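PDB 3ZMR: xyloglucan-specific endo-beta-1,4-glucanase BoGH5A from Bacteroides ovatus, which cleaves the beta-1,4-linked glucan backbone of xyloglucans internally, with retention of the anomeric configuration, releasing xyloglucan oligosaccharides. Local coordinates for residues A[329-338]-A[388-397]; A[416-425]-A[455-466]. All blocks are in the same frame, centred on the assembly; numbering follows the deposited sequence.

In the fold
Both contacts belong to the catalytic (beta/alpha)8 barrel of this family 5 glycosidase, and they illustrate how such a fold is built in layers. Contact 1 pairs adjacent barrel strands, 331-337 and 391-396, its centre about 7 Å from the centre of the chain, and carries the sugar-facing residues at their C-terminal ends. Contact 2 lies in the outer shell, where helix 406-429, which follows strand 391-396, packs against helix 456-471. The two come in series along the chain, about 19 Å apart, centre to centre. Tyr396 joins them: it leaves strand 391-396 on the outer side and packs against Val423, Val424 and Ile462, so the helical layer backs the strand that bears Glu395.

Contact 1 (A[329-338]-A[388-397]); sequences NRIFLECHYY and NVPVIIGEYG. With BGC (beta-D-glucopyranose), chain C; GLC (alpha-D-glucopyranose), chain L.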
# COMPACT_ATOMS: atom_id res chain seq x y z
N ASN A 329 13.11 7.69 -3.04
CA ASN A 329 12.66 7.77 -1.64
C ASN A 329 11.35 8.60 -1.50
O ASN A 329 11.26 9.50 -0.62
CB ASN A 329 13.77 8.34 -0.73
CG ASN A 329 15.03 7.54 -0.79
OD1 ASN A 329 16.11 8.11 -0.97
ND2 ASN A 329 14.93 6.26 -0.66
N ARG A 330 10.38 8.30 -2.37
CA ARG A 330 9.07 8.96 -2.31
C ARG A 330 7.92 7.94 -2.25
O ARG A 330 6.79 8.23 -2.71
CB ARG A 330 8.87 9.94 -3.46
CG ARG A 330 9.79 11.16 -3.45
CD ARG A 330 9.63 12.00 -2.19
NE ARG A 330 10.35 13.29 -2.25
CZ ARG A 330 11.66 13.44 -2.04
NH1 ARG A 330 12.42 12.39 -1.71
NH2 ARG A 330 12.19 14.66 -2.11
N ILE A 331 8.21 6.78 -1.66
CA ILE A 331 7.22 5.71 -1.47
C ILE A 331 7.16 5.24 -0.01
O ILE A 331 8.17 5.02 0.67
CB ILE A 331 7.48 4.50 -2.39
CG1 ILE A 331 7.28 4.92 -3.87
CG2 ILE A 331 6.51 3.35 -2.06
CD1 ILE A 331 7.59 3.90 -4.92
N PHE A 332 5.92 5.13 0.47
CA PHE A 332 5.60 4.48 1.75
C PHE A 332 5.01 3.08 1.51
O PHE A 332 4.30 2.88 0.51
CB PHE A 332 4.44 5.20 2.46
CG PHE A 332 4.76 6.54 3.09
CD1 PHE A 332 4.95 7.69 2.34
CD2 PHE A 332 4.73 6.66 4.48
CE1 PHE A 332 5.17 8.93 2.96
CE2 PHE A 332 4.95 7.87 5.11
CZ PHE A 332 5.17 9.02 4.36
N LEU A 333 5.20 2.19 2.47
CA LEU A 333 4.44 0.94 2.56
C LEU A 333 3.25 1.15 3.50
O LEU A 333 3.36 1.86 4.52
CB LEU A 333 5.32 -0.17 3.17
CG LEU A 333 4.63 -1.49 3.52
CD1 LEU A 333 4.17 -2.21 2.26
CD2 LEU A 333 5.60 -2.39 4.24
N GLU A 334 2.12 0.51 3.16
CA GLU A 334 0.92 0.47 4.02
C GLU A 334 0.56 -0.97 4.41
O GLU A 334 0.44 -1.84 3.55
CB GLU A 334 -0.27 1.12 3.33
CG GLU A 334 -1.57 1.05 4.12
CD GLU A 334 -2.72 1.78 3.48
OE1 GLU A 334 -2.62 2.18 2.28
OE2 GLU A 334 -3.76 1.96 4.20
N CYS A 335 0.36 -1.16 5.71
CA CYS A 335 -0.27 -2.33 6.29
C CYS A 335 -1.44 -1.87 7.15
O CYS A 335 -1.51 -0.70 7.56
CB CYS A 335 0.70 -3.12 7.16
SG CYS A 335 2.15 -3.77 6.27
N HIS A 336 -2.35 -2.80 7.43
CA HIS A 336 -3.40 -2.60 8.40
C HIS A 336 -3.15 -3.55 9.55
O HIS A 336 -2.48 -4.56 9.38
CB HIS A 336 -4.79 -2.79 7.77
CG HIS A 336 -5.10 -1.84 6.67
ND1 HIS A 336 -6.19 -1.99 5.83
CD2 HIS A 336 -4.48 -0.71 6.27
CE1 HIS A 336 -6.20 -1.00 4.96
NE2 HIS A 336 -5.17 -0.22 5.20
N TYR A 337 -3.73 -3.26 10.71
CA TYR A 337 -3.42 -4.08 11.91
C TYR A 337 -4.66 -4.16 12.80
O TYR A 337 -5.06 -3.17 13.41
CB TYR A 337 -2.23 -3.52 12.71
CG TYR A 337 -1.79 -4.48 13.78
CD1 TYR A 337 -1.10 -5.65 13.46
CD2 TYR A 337 -2.14 -4.27 15.10
CE1 TYR A 337 -0.74 -6.55 14.45
CE2 TYR A 337 -1.79 -5.15 16.10
CZ TYR A 337 -1.08 -6.30 15.76
OH TYR A 337 -0.71 -7.20 16.74
N TYR A 338 -5.22 -5.35 12.85
CA TYR A 338 -6.43 -5.63 13.65
C TYR A 338 -6.30 -6.85 14.57
O TYR A 338 -7.29 -7.35 15.09
CB TYR A 338 -7.63 -5.78 12.73
CG TYR A 338 -8.14 -4.51 12.09
CD1 TYR A 338 -8.79 -3.56 12.85
CD2 TYR A 338 -7.99 -4.28 10.73
CE1 TYR A 338 -9.31 -2.41 12.26
CE2 TYR A 338 -8.50 -3.15 10.14
CZ TYR A 338 -9.18 -2.22 10.90
OH TYR A 338 -9.75 -1.09 10.35
N ASN A 388 15.01 2.41 4.92
CA ASN A 388 14.57 3.77 4.58
C ASN A 388 13.21 3.82 3.86
O ASN A 388 12.93 4.76 3.13
CB ASN A 388 15.65 4.52 3.75
CG ASN A 388 15.55 6.02 3.83
OD1 ASN A 388 15.11 6.61 4.82
ND2 ASN A 388 15.98 6.67 2.74
N VAL A 389 12.36 2.84 4.19
CA VAL A 389 10.98 2.79 3.66
C VAL A 389 10.03 2.97 4.84
O VAL A 389 9.95 2.08 5.73
CB VAL A 389 10.70 1.46 2.96
CG1 VAL A 389 9.24 1.41 2.49
CG2 VAL A 389 11.65 1.25 1.79
N PRO A 390 9.35 4.13 4.89
CA PRO A 390 8.42 4.34 6.00
C PRO A 390 7.17 3.50 5.85
O PRO A 390 6.85 3.01 4.74
CB PRO A 390 8.11 5.83 5.90
CG PRO A 390 8.18 6.12 4.41
CD PRO A 390 9.32 5.24 3.94
N VAL A 391 6.49 3.32 6.97
CA VAL A 391 5.31 2.45 7.03
C VAL A 391 4.18 3.18 7.72
O VAL A 391 4.33 3.68 8.83
CB VAL A 391 5.60 1.12 7.77
CG1 VAL A 391 4.38 0.23 7.79
CG2 VAL A 391 6.79 0.38 7.17
N ILE A 392 3.04 3.21 7.03
CA ILE A 392 1.78 3.67 7.57
C ILE A 392 0.96 2.45 7.97
O ILE A 392 0.76 1.53 7.19
CB ILE A 392 1.01 4.51 6.55
CG1 ILE A 392 1.74 5.83 6.31
CG2 ILE A 392 -0.40 4.84 7.03
CD1 ILE A 392 1.36 6.53 5.02
N ILE A 393 0.54 2.43 9.24
CA ILE A 393 -0.49 1.49 9.68
C ILE A 393 -1.80 2.21 9.38
O ILE A 393 -2.31 3.03 10.16
CB ILE A 393 -0.34 1.07 11.17
CG1 ILE A 393 1.04 0.41 11.39
CG2 ILE A 393 -1.49 0.18 11.65
CD1 ILE A 393 1.31 -0.83 10.55
N GLY A 394 -2.32 1.92 8.19
CA GLY A 394 -3.40 2.73 7.62
C GLY A 394 -4.74 2.61 8.30
O GLY A 394 -5.58 3.51 8.17
N GLU A 395 -4.91 1.49 9.02
CA GLU A 395 -6.07 1.25 9.85
C GLU A 395 -5.66 0.41 11.05
O GLU A 395 -4.93 -0.56 10.90
CB GLU A 395 -7.18 0.50 9.11
CG GLU A 395 -7.68 1.13 7.84
CD GLU A 395 -8.74 0.31 7.13
OE1 GLU A 395 -9.34 -0.60 7.77
OE2 GLU A 395 -8.96 0.56 5.91
N TYR A 396 -6.17 0.78 12.22
CA TYR A 396 -6.16 -0.06 13.42
C TYR A 396 -7.36 0.40 14.25
O TYR A 396 -7.84 1.53 14.10
CB TYR A 396 -4.82 0.02 14.22
CG TYR A 396 -4.72 1.30 14.97
CD1 TYR A 396 -4.33 2.48 14.35
CD2 TYR A 396 -5.07 1.37 16.34
CE1 TYR A 396 -4.31 3.69 15.04
CE2 TYR A 396 -5.10 2.57 17.01
CZ TYR A 396 -4.70 3.73 16.38
OH TYR A 396 -4.72 4.96 17.05
N GLY A 397 -7.77 -0.42 15.21
CA GLY A 397 -8.71 0.00 16.24
C GLY A 397 -9.80 -1.02 16.52
O GLY A 397 -10.19 -1.79 15.65
C2 BGC C . -10.92 -2.46 5.36
C3 BGC C . -12.06 -1.64 6.00
C4 BGC C . -12.85 -2.45 7.02
C5 BGC C . -11.79 -3.00 7.99
C6 BGC C . -12.44 -3.77 9.12
C1 BGC C . -10.04 -3.27 6.32
O2 BGC C . -10.09 -1.58 4.61
O3 BGC C . -12.94 -1.18 4.95
O4 BGC C . -13.87 -1.62 7.64
O5 BGC C . -10.87 -3.88 7.31
O6 BGC C . -13.39 -4.68 8.53
C1 GLC L . -10.25 -2.99 6.66
C2 GLC L . -11.02 -2.35 5.52
C3 GLC L . -12.20 -1.52 6.03
C4 GLC L . -13.03 -2.42 6.95
C5 GLC L . -12.14 -3.12 7.97
C6 GLC L . -12.89 -4.02 8.95
O2 GLC L . -10.13 -1.61 4.73
O3 GLC L . -12.95 -0.93 4.94
O4 GLC L . -13.94 -1.57 7.60
O5 GLC L . -11.13 -3.86 7.32
O6 GLC L . -13.23 -3.23 10.07
O HOH W 1 13.00 4.45 0.26
O HOH W 2 17.60 5.05 0.94
O HOH W 3 -6.45 -2.86 15.65
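Glu395 reaches across to His336 and Tyr338, in a tightly packed, buried part of this strand pair. Its chi1 of -56° sets CG over the centre of the His336 ring, 3.8 Å from the centroid, and the extended chain beyond it carries the carboxylate on across the imidazole, planes 23° apart. Glu395 OE1 accepts from Tyr338 OH (2.7 Å) on its anti lone pair, in the plane of the phenol ring. Glu395 OE2 lies 2.7 Å from the glucose O2 in both modelled anomers and also forms a salt bridge with Arg172, which pairs with Glu334 as well. His336 is fixed at both nitrogens: NE2 donates to Glu334 OE2 (2.8 Å), approaching from above that carboxylate, while ND1 pairs with Glu262, the probable proton donor. These are neighbouring parallel strands of a (beta/alpha)8 barrel, and Glu395, the inferred nucleophile, sits at the C-terminal end of its strand, as in related retaining glycosidases. Backbone bonds such as Leu333 N to Pro390 O (2.9 Å) stitch the strands together, and Pro390 CG covers one face of the Phe332 ring, 3.7 Å from its centroid. At the far, solvent end the fit slackens: the Asn329 and Asn388 amides stand 61° apart, ND2 to ND2 3.6 Å. One water links Asn329 ND2 to Asn388 O, and a second joins the two ND2 atoms, its bond to Asn329 weak.

Contact 2 (A[416-425]-A[455-466]); sequences RNDYIEYVVK and NAASIAAIMKGL
Glu421, Val424 and Asn417 bury the most surface on helix 416-425, and each meets helix 456-466 in a different way. Asn417 supplies the polar end: its OD1 takes the Ser458 hydroxyl on a lone pair in the carbonyl plane, OG to OD1 2.7 Å. The same OG receives Arg416 NH1 (3.1 Å) near the guanidinium plane; that guanidinium is also held by the carbonyl O of Pro398, from NH2, and of Thr399, from NE. A water ties Asn417 ND2 to OD1 of Asn455, the N-cap residue whose OD1 also accepts from Ser458 N. Glu421, with CG anti to its own N (chi1 -179°), reaches across the CD and CE methylenes of Lys464 at a slant and ends in a weak salt bridge, OE1 to NZ 3.3 Å. Val424 brings an apolar surface; its CG1 settles 3.6 Å from Gly465 C and meets Leu466 CD2 at 3.7 Å. The bare glycine lets the backbones close to 4.3 Å between the CA atoms of Lys425 and Gly465, and the axes of these two short helical segments approach to 7.5 Å, crossing at -30°. Inward, Ile420 and Ile462 meet each other and both touch Tyr436 of strand 433-436, seating both helices on the outside of the barrel.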
# COMPACT_ATOMS: atom_id res chain seq x y z
N ARG A 416 -10.42 -1.55 25.51
CA ARG A 416 -10.27 -0.83 24.23
C ARG A 416 -9.19 0.22 24.37
O ARG A 416 -8.31 0.38 23.50
CB ARG A 416 -11.53 -0.13 23.75
CG ARG A 416 -12.68 -1.05 23.44
CD ARG A 416 -13.86 -0.21 22.98
NE ARG A 416 -13.63 0.39 21.66
CZ ARG A 416 -13.30 1.67 21.44
NH1 ARG A 416 -13.19 2.55 22.43
NH2 ARG A 416 -13.07 2.05 20.17
N ASN A 417 -9.26 1.01 25.42
CA ASN A 417 -8.30 2.11 25.60
C ASN A 417 -6.89 1.64 25.93
O ASN A 417 -5.90 2.21 25.44
CB ASN A 417 -8.86 3.13 26.59
CG ASN A 417 -10.05 3.85 26.02
OD1 ASN A 417 -10.14 4.06 24.79
ND2 ASN A 417 -10.99 4.21 26.88
N ASP A 418 -6.77 0.55 26.67
CA ASP A 418 -5.46 -0.08 26.95
C ASP A 418 -4.85 -0.55 25.62
O ASP A 418 -3.66 -0.36 25.35
CB ASP A 418 -5.61 -1.26 27.93
CG ASP A 418 -5.92 -0.83 29.35
OD1 ASP A 418 -5.82 0.40 29.68
OD2 ASP A 418 -6.27 -1.74 30.13
N TYR A 419 -5.68 -1.18 24.80
CA TYR A 419 -5.26 -1.73 23.50
C TYR A 419 -4.80 -0.61 22.54
O TYR A 419 -3.74 -0.67 21.94
CB TYR A 419 -6.43 -2.53 22.86
CG TYR A 419 -6.12 -3.02 21.47
CD1 TYR A 419 -5.47 -4.21 21.26
CD2 TYR A 419 -6.48 -2.27 20.36
CE1 TYR A 419 -5.15 -4.66 20.01
CE2 TYR A 419 -6.22 -2.72 19.08
CZ TYR A 419 -5.55 -3.92 18.90
OH TYR A 419 -5.21 -4.35 17.61
N ILE A 420 -5.62 0.41 22.43
CA ILE A 420 -5.34 1.57 21.60
C ILE A 420 -4.03 2.21 21.98
O ILE A 420 -3.16 2.47 21.12
CB ILE A 420 -6.50 2.61 21.66
CG1 ILE A 420 -7.74 2.08 20.91
CG2 ILE A 420 -6.07 3.95 21.05
CD1 ILE A 420 -9.01 2.85 21.16
N GLU A 421 -3.84 2.49 23.27
CA GLU A 421 -2.60 3.08 23.75
C GLU A 421 -1.42 2.19 23.41
O GLU A 421 -0.37 2.69 22.98
CB GLU A 421 -2.67 3.29 25.26
CG GLU A 421 -1.42 3.93 25.85
CD GLU A 421 -1.35 3.87 27.37
OE1 GLU A 421 -2.42 3.92 28.03
OE2 GLU A 421 -0.22 3.81 27.89
N TYR A 422 -1.59 0.89 23.59
CA TYR A 422 -0.48 -0.06 23.40
C TYR A 422 -0.09 -0.12 21.92
O TYR A 422 1.11 -0.08 21.55
CB TYR A 422 -0.79 -1.47 23.93
CG TYR A 422 0.46 -2.31 24.03
CD1 TYR A 422 1.31 -2.19 25.12
CD2 TYR A 422 0.84 -3.16 23.00
CE1 TYR A 422 2.49 -2.92 25.18
CE2 TYR A 422 2.00 -3.89 23.04
CZ TYR A 422 2.82 -3.77 24.13
OH TYR A 422 3.99 -4.50 24.17
N VAL A 423 -1.07 -0.22 21.05
CA VAL A 423 -0.79 -0.25 19.60
C VAL A 423 -0.06 1.04 19.19
O VAL A 423 0.95 1.00 18.48
CB VAL A 423 -2.06 -0.47 18.77
CG1 VAL A 423 -1.80 -0.19 17.29
CG2 VAL A 423 -2.55 -1.89 19.02
N VAL A 424 -0.58 2.17 19.61
CA VAL A 424 -0.01 3.48 19.27
C VAL A 424 1.44 3.59 19.76
O VAL A 424 2.34 3.93 19.01
CB VAL A 424 -0.87 4.67 19.72
CG1 VAL A 424 -0.16 6.01 19.52
CG2 VAL A 424 -2.17 4.66 18.93
N LYS A 425 1.65 3.29 21.03
CA LYS A 425 3.03 3.36 21.59
C LYS A 425 3.96 2.42 20.85
O LYS A 425 5.14 2.76 20.63
CB LYS A 425 3.05 3.13 23.12
CG LYS A 425 3.32 1.74 23.65
CD LYS A 425 3.35 1.76 25.19
CE LYS A 425 3.72 0.41 25.77
NZ LYS A 425 3.53 0.39 27.26
N ASN A 455 -15.49 10.59 21.79
CA ASN A 455 -14.90 9.67 22.74
C ASN A 455 -13.58 10.24 23.25
O ASN A 455 -12.51 9.86 22.81
CB ASN A 455 -14.76 8.27 22.17
CG ASN A 455 -14.49 7.23 23.25
OD1 ASN A 455 -13.93 7.53 24.31
ND2 ASN A 455 -14.92 6.02 23.00
N ALA A 456 -13.70 11.18 24.18
CA ALA A 456 -12.54 11.82 24.77
C ALA A 456 -11.57 10.82 25.37
O ALA A 456 -10.36 10.99 25.27
CB ALA A 456 -12.98 12.84 25.81
N ALA A 457 -12.08 9.76 25.99
CA ALA A 457 -11.21 8.77 26.65
C ALA A 457 -10.34 8.02 25.62
O ALA A 457 -9.17 7.79 25.85
CB ALA A 457 -12.03 7.79 27.50
N SER A 458 -10.93 7.66 24.49
CA SER A 458 -10.17 6.97 23.44
C SER A 458 -9.20 7.91 22.69
O SER A 458 -8.08 7.50 22.36
CB SER A 458 -11.10 6.28 22.47
OG SER A 458 -11.86 5.27 23.12
N ILE A 459 -9.61 9.17 22.46
CA ILE A 459 -8.68 10.18 21.94
C ILE A 459 -7.50 10.29 22.89
O ILE A 459 -6.31 10.31 22.47
CB ILE A 459 -9.34 11.54 21.71
CG1 ILE A 459 -10.42 11.44 20.63
CG2 ILE A 459 -8.27 12.58 21.35
CD1 ILE A 459 -11.31 12.66 20.53
N ALA A 460 -7.79 10.39 24.19
CA ALA A 460 -6.73 10.51 25.21
C ALA A 460 -5.80 9.29 25.22
O ALA A 460 -4.59 9.42 25.44
CB ALA A 460 -7.32 10.75 26.59
N ALA A 461 -6.34 8.09 24.96
CA ALA A 461 -5.52 6.87 24.89
C ALA A 461 -4.50 6.95 23.74
O ALA A 461 -3.33 6.57 23.87
CB ALA A 461 -6.40 5.65 24.71
N ILE A 462 -4.96 7.45 22.60
CA ILE A 462 -4.08 7.66 21.45
C ILE A 462 -2.99 8.68 21.82
O ILE A 462 -1.80 8.43 21.57
CB ILE A 462 -4.85 8.11 20.20
CG1 ILE A 462 -5.79 7.02 19.72
CG2 ILE A 462 -3.90 8.53 19.08
CD1 ILE A 462 -6.77 7.47 18.66
N MET A 463 -3.38 9.80 22.42
CA MET A 463 -2.40 10.85 22.71
C MET A 463 -1.40 10.37 23.77
O MET A 463 -0.23 10.73 23.73
CB MET A 463 -3.11 12.12 23.14
CG MET A 463 -3.96 12.74 22.06
SD MET A 463 -3.08 13.09 20.51
CE MET A 463 -4.33 12.74 19.28
N LYS A 464 -1.85 9.54 24.70
CA LYS A 464 -0.98 8.95 25.73
C LYS A 464 0.04 8.04 25.04
O LYS A 464 1.24 8.06 25.35
CB LYS A 464 -1.79 8.17 26.77
CG LYS A 464 -0.93 7.62 27.91
CD LYS A 464 -1.78 7.18 29.09
CE LYS A 464 -0.97 6.32 30.07
NZ LYS A 464 -1.85 5.41 30.87
N GLY A 465 -0.42 7.23 24.09
CA GLY A 465 0.47 6.39 23.31
C GLY A 465 1.49 7.15 22.50
O GLY A 465 2.66 6.72 22.37
N LEU A 466 1.09 8.31 22.00
CA LEU A 466 1.98 9.14 21.20
C LEU A 466 3.06 9.77 22.02
O LEU A 466 4.19 9.89 21.58
CB LEU A 466 1.21 10.24 20.49
CG LEU A 466 0.37 9.86 19.30
CD1 LEU A 466 -0.23 11.15 18.74
CD2 LEU A 466 1.21 9.15 18.24
O HOH W 4 -13.71 5.17 25.89
O HOH W 5 0.69 3.34 30.31